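Local coordinates for protein thermostable monoacylglycerol lipase (PDB 4LHE) that probably hydrolyses the ester bond of monoacylglycerols to release a fatty acid and glycerol, as a thermostable bacterial lipase of the alpha/beta hydrolase fold, at residues E217-R222 against I238-E243. Numbering follows the deposited sequence.
Sequences EIVRLR and IERSLE
Arg240 on helix 234-247 reaches Val219 and Glu217 of strand 216-221 across backbones that stay well apart, their nearest CA atoms, those of Val219 and Arg240, being 9.1 Å from each other. One long side chain spans the gap and makes the contact, a worked example of how an arginine can join an edge strand to a helix through both its flat face and its edge. The aliphatic chain of Arg240 bends at chi2 (-79°) and again at chi3, which brings the guanidinium over the isopropyl group of Val219. Both methyls touch it from the same side: Val219 CG1 lies over the face, off-centre toward Arg240 NH2 at 4.0 Å, while Val219 CG2 sits farther out, past the edge between the two terminal nitrogens, 3.4 Å from Arg240 NH1. Nearly level with the guanidinium, Glu217 OE1 comes in at its edge and forms a long salt bridge to Arg240 NH1 at 3.6 Å. Glu217 gets there on an extended chain that meets the arginine roughly at right angles, its carboxylate turned 37° from the guanidinium plane. No hydrogen bond joins the segments, and with Glu217 exposed the attraction is probably modest. Val219 is buried, its side chain also packing on Leu189 and Phe191 of the neighbouring strand 188-193, whereas Ser241, on the inner side of the helix, packs on Phe191 and Tyr43. The pairing thus joins the last strand, at one edge of the central sheet, to the C-terminal helix that follows it and packs on the sheet, as in the alpha/beta hydrolase fold.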
ATOM      1  N   GLU A 217      -2.965  15.927  -6.738  1.00 38.94           N
ATOM      2  CA  GLU A 217      -3.226  16.736  -5.546  1.00 39.55           C
ATOM      3  C   GLU A 217      -2.686  16.079  -4.267  1.00 38.85           C
ATOM      4  O   GLU A 217      -2.646  14.846  -4.159  1.00 36.73           O
ATOM      5  CB  GLU A 217      -4.731  16.971  -5.412  1.00 39.35           C
ATOM      6  CG  GLU A 217      -5.165  17.769  -4.197  1.00 41.01           C
ATOM      7  CD  GLU A 217      -6.675  17.750  -3.983  1.00 41.78           C
ATOM      8  OE1 GLU A 217      -7.123  18.301  -2.951  1.00 42.76           O
ATOM      9  OE2 GLU A 217      -7.408  17.180  -4.832  1.00 40.77           O
ATOM     10  N   ILE A 218      -2.271  16.893  -3.297  1.00 39.52           N
ATOM     11  CA  ILE A 218      -1.888  16.359  -1.992  1.00 38.54           C
ATOM     12  C   ILE A 218      -2.935  16.678  -0.938  1.00 39.58           C
ATOM     13  O   ILE A 218      -3.345  17.838  -0.769  1.00 41.08           O
ATOM     14  CB  ILE A 218      -0.511  16.850  -1.534  1.00 39.18           C
ATOM     15  CG1 ILE A 218       0.567  16.343  -2.487  1.00 38.13           C
ATOM     16  CG2 ILE A 218      -0.218  16.366  -0.114  1.00 38.80           C
ATOM     17  CD1 ILE A 218       1.992  16.614  -2.028  1.00 39.75           C
ATOM     18  N   VAL A 219      -3.386  15.639  -0.238  1.00 37.74           N
ATOM     19  CA  VAL A 219      -4.356  15.817   0.833  1.00 38.37           C
ATOM     20  C   VAL A 219      -3.736  15.456   2.182  1.00 38.59           C
ATOM     21  O   VAL A 219      -3.253  14.326   2.391  1.00 36.46           O
ATOM     22  CB  VAL A 219      -5.659  15.023   0.546  1.00 38.20           C
ATOM     23  CG1 VAL A 219      -6.620  15.090   1.718  1.00 38.34           C
ATOM     24  CG2 VAL A 219      -6.325  15.571  -0.707  1.00 38.50           C
ATOM     25  N   ARG A 220      -3.726  16.434   3.083  1.00 40.07           N
ATOM     26  CA  ARG A 220      -3.152  16.265   4.419  1.00 40.40           C
ATOM     27  C   ARG A 220      -4.152  15.661   5.409  1.00 40.00           C
ATOM     28  O   ARG A 220      -5.317  16.073   5.471  1.00 41.17           O
ATOM     29  CB  ARG A 220      -2.613  17.600   4.951  1.00 42.67           C
ATOM     30  CG  ARG A 220      -1.495  18.202   4.096  1.00 42.91           C
ATOM     31  CD  ARG A 220      -0.391  18.786   4.971  1.00 45.44           C
ATOM     32  NE  ARG A 220       0.942  18.414   4.487  1.00 46.39           N
ATOM     33  CZ  ARG A 220       1.695  17.426   4.985  1.00 45.11           C
ATOM     34  NH1 ARG A 220       1.263  16.688   6.007  1.00 43.34           N
ATOM     35  NH2 ARG A 220       2.897  17.177   4.459  1.00 43.55           N
ATOM     36  N   LEU A 221      -3.692  14.654   6.148  1.00 38.91           N
ATOM     37  CA  LEU A 221      -4.496  13.977   7.148  1.00 38.27           C
ATOM     38  C   LEU A 221      -4.016  14.435   8.517  1.00 39.93           C
ATOM     39  O   LEU A 221      -2.887  14.131   8.925  1.00 39.44           O
ATOM     40  CB  LEU A 221      -4.354  12.459   7.008  1.00 36.86           C
ATOM     41  CG  LEU A 221      -4.796  11.877   5.658  1.00 35.87           C
ATOM     42  CD1 LEU A 221      -4.538  10.364   5.566  1.00 34.18           C
ATOM     43  CD2 LEU A 221      -6.283  12.189   5.409  1.00 35.70           C
ATOM     44  N   ARG A 222      -4.882  15.146   9.234  1.00 40.87           N
ATOM     45  CA  ARG A 222      -4.458  15.866  10.438  1.00 42.63           C
ATOM     46  C   ARG A 222      -4.615  15.115  11.758  1.00 43.21           C
ATOM     47  O   ARG A 222      -3.986  15.489  12.758  1.00 43.86           O
ATOM     48  CB  ARG A 222      -5.168  17.221  10.517  1.00 44.83           C
ATOM     49  CG  ARG A 222      -4.266  18.395  10.179  1.00 47.03           C
ATOM     50  CD  ARG A 222      -4.701  19.200   8.949  1.00 46.69           C
ATOM     51  NE  ARG A 222      -3.535  19.908   8.414  1.00 49.28           N
ATOM     52  CZ  ARG A 222      -3.572  20.895   7.526  1.00 50.32           C
ATOM     53  NH1 ARG A 222      -4.730  21.328   7.043  1.00 50.55           N
ATOM     54  NH2 ARG A 222      -2.435  21.444   7.120  1.00 51.48           N
ATOM     55  N   ILE A 238     -11.941   7.490   2.884  1.00 29.91           N
ATOM     56  CA  ILE A 238     -12.955   6.797   2.111  1.00 28.79           C
ATOM     57  C   ILE A 238     -13.797   7.770   1.264  1.00 29.41           C
ATOM     58  O   ILE A 238     -14.019   7.533   0.074  1.00 28.65           O
ATOM     59  CB  ILE A 238     -13.847   5.918   3.026  1.00 28.47           C
ATOM     60  CG1 ILE A 238     -13.087   4.648   3.459  1.00 26.78           C
ATOM     61  CG2 ILE A 238     -15.146   5.556   2.316  1.00 26.99           C
ATOM     62  CD1 ILE A 238     -13.693   3.906   4.680  1.00 26.41           C
ATOM     63  N   GLU A 239     -14.246   8.859   1.876  1.00 30.74           N
ATOM     64  CA  GLU A 239     -15.135   9.826   1.224  1.00 31.85           C
ATOM     65  C   GLU A 239     -14.415  10.616   0.116  1.00 32.24           C
ATOM     66  O   GLU A 239     -14.976  10.846  -0.963  1.00 31.87           O
ATOM     67  CB  GLU A 239     -15.749  10.753   2.301  1.00 33.10           C
ATOM     68  CG  GLU A 239     -16.507  11.979   1.805  1.00 35.50           C
ATOM     69  CD  GLU A 239     -17.098  12.816   2.957  1.00 38.42           C
ATOM     70  OE1 GLU A 239     -16.720  12.587   4.138  1.00 36.84           O
ATOM     71  OE2 GLU A 239     -17.949  13.696   2.676  1.00 38.74           O
ATOM     72  N   ARG A 240     -13.162  11.001   0.360  1.00 32.63           N
ATOM     73  CA  ARG A 240     -12.384  11.698  -0.662  1.00 33.36           C
ATOM     74  C   ARG A 240     -11.991  10.784  -1.824  1.00 32.19           C
ATOM     75  O   ARG A 240     -11.902  11.235  -2.967  1.00 32.37           O
ATOM     76  CB  ARG A 240     -11.139  12.355  -0.054  1.00 35.23           C
ATOM     77  CG  ARG A 240     -11.438  13.588   0.774  1.00 37.25           C
ATOM     78  CD  ARG A 240     -11.673  14.824  -0.104  1.00 39.18           C
ATOM     79  NE  ARG A 240     -10.931  15.972   0.415  1.00 41.28           N
ATOM     80  CZ  ARG A 240      -9.961  16.588  -0.249  1.00 40.75           C
ATOM     81  NH1 ARG A 240      -9.633  16.177  -1.469  1.00 40.11           N
ATOM     82  NH2 ARG A 240      -9.323  17.611   0.302  1.00 42.57           N
ATOM     83  N   SER A 241     -11.745   9.507  -1.536  1.00 30.52           N
ATOM     84  CA  SER A 241     -11.407   8.566  -2.594  1.00 29.49           C
ATOM     85  C   SER A 241     -12.613   8.296  -3.505  1.00 29.12           C
ATOM     86  O   SER A 241     -12.480   8.233  -4.732  1.00 29.31           O
ATOM     87  CB  SER A 241     -10.862   7.255  -1.997  1.00 27.90           C
ATOM     88  OG  SER A 241      -9.694   7.493  -1.220  1.00 28.78           O
ATOM     89  N   LEU A 242     -13.776   8.100  -2.894  1.00 28.80           N
ATOM     90  CA  LEU A 242     -15.023   7.869  -3.630  1.00 28.50           C
ATOM     91  C   LEU A 242     -15.323   9.026  -4.573  1.00 29.93           C
ATOM     92  O   LEU A 242     -15.756   8.818  -5.708  1.00 30.54           O
ATOM     93  CB  LEU A 242     -16.177   7.685  -2.631  1.00 28.04           C
ATOM     94  CG  LEU A 242     -16.172   6.272  -2.040  1.00 27.58           C
ATOM     95  CD1 LEU A 242     -17.248   6.032  -1.014  1.00 27.44           C
ATOM     96  CD2 LEU A 242     -16.325   5.270  -3.171  1.00 26.55           C
ATOM     97  N   GLU A 243     -15.104  10.246  -4.084  1.00 31.68           N
ATOM     98  CA  GLU A 243     -15.246  11.462  -4.880  1.00 32.43           C
ATOM     99  C   GLU A 243     -14.220  11.439  -6.025  1.00 32.62           C
ATOM    100  O   GLU A 243     -14.565  11.721  -7.179  1.00 32.59           O
ATOM    101  CB  GLU A 243     -15.063  12.680  -3.959  1.00 33.77           C
ATOM    102  CG  GLU A 243     -14.967  14.026  -4.649  1.00 36.02           C
ATOM    103  CD  GLU A 243     -14.448  15.139  -3.737  1.00 38.09           C
ATOM    104  OE1 GLU A 243     -13.922  16.132  -4.282  1.00 39.50           O
ATOM    105  OE2 GLU A 243     -14.566  15.033  -2.489  1.00 37.66           O
TER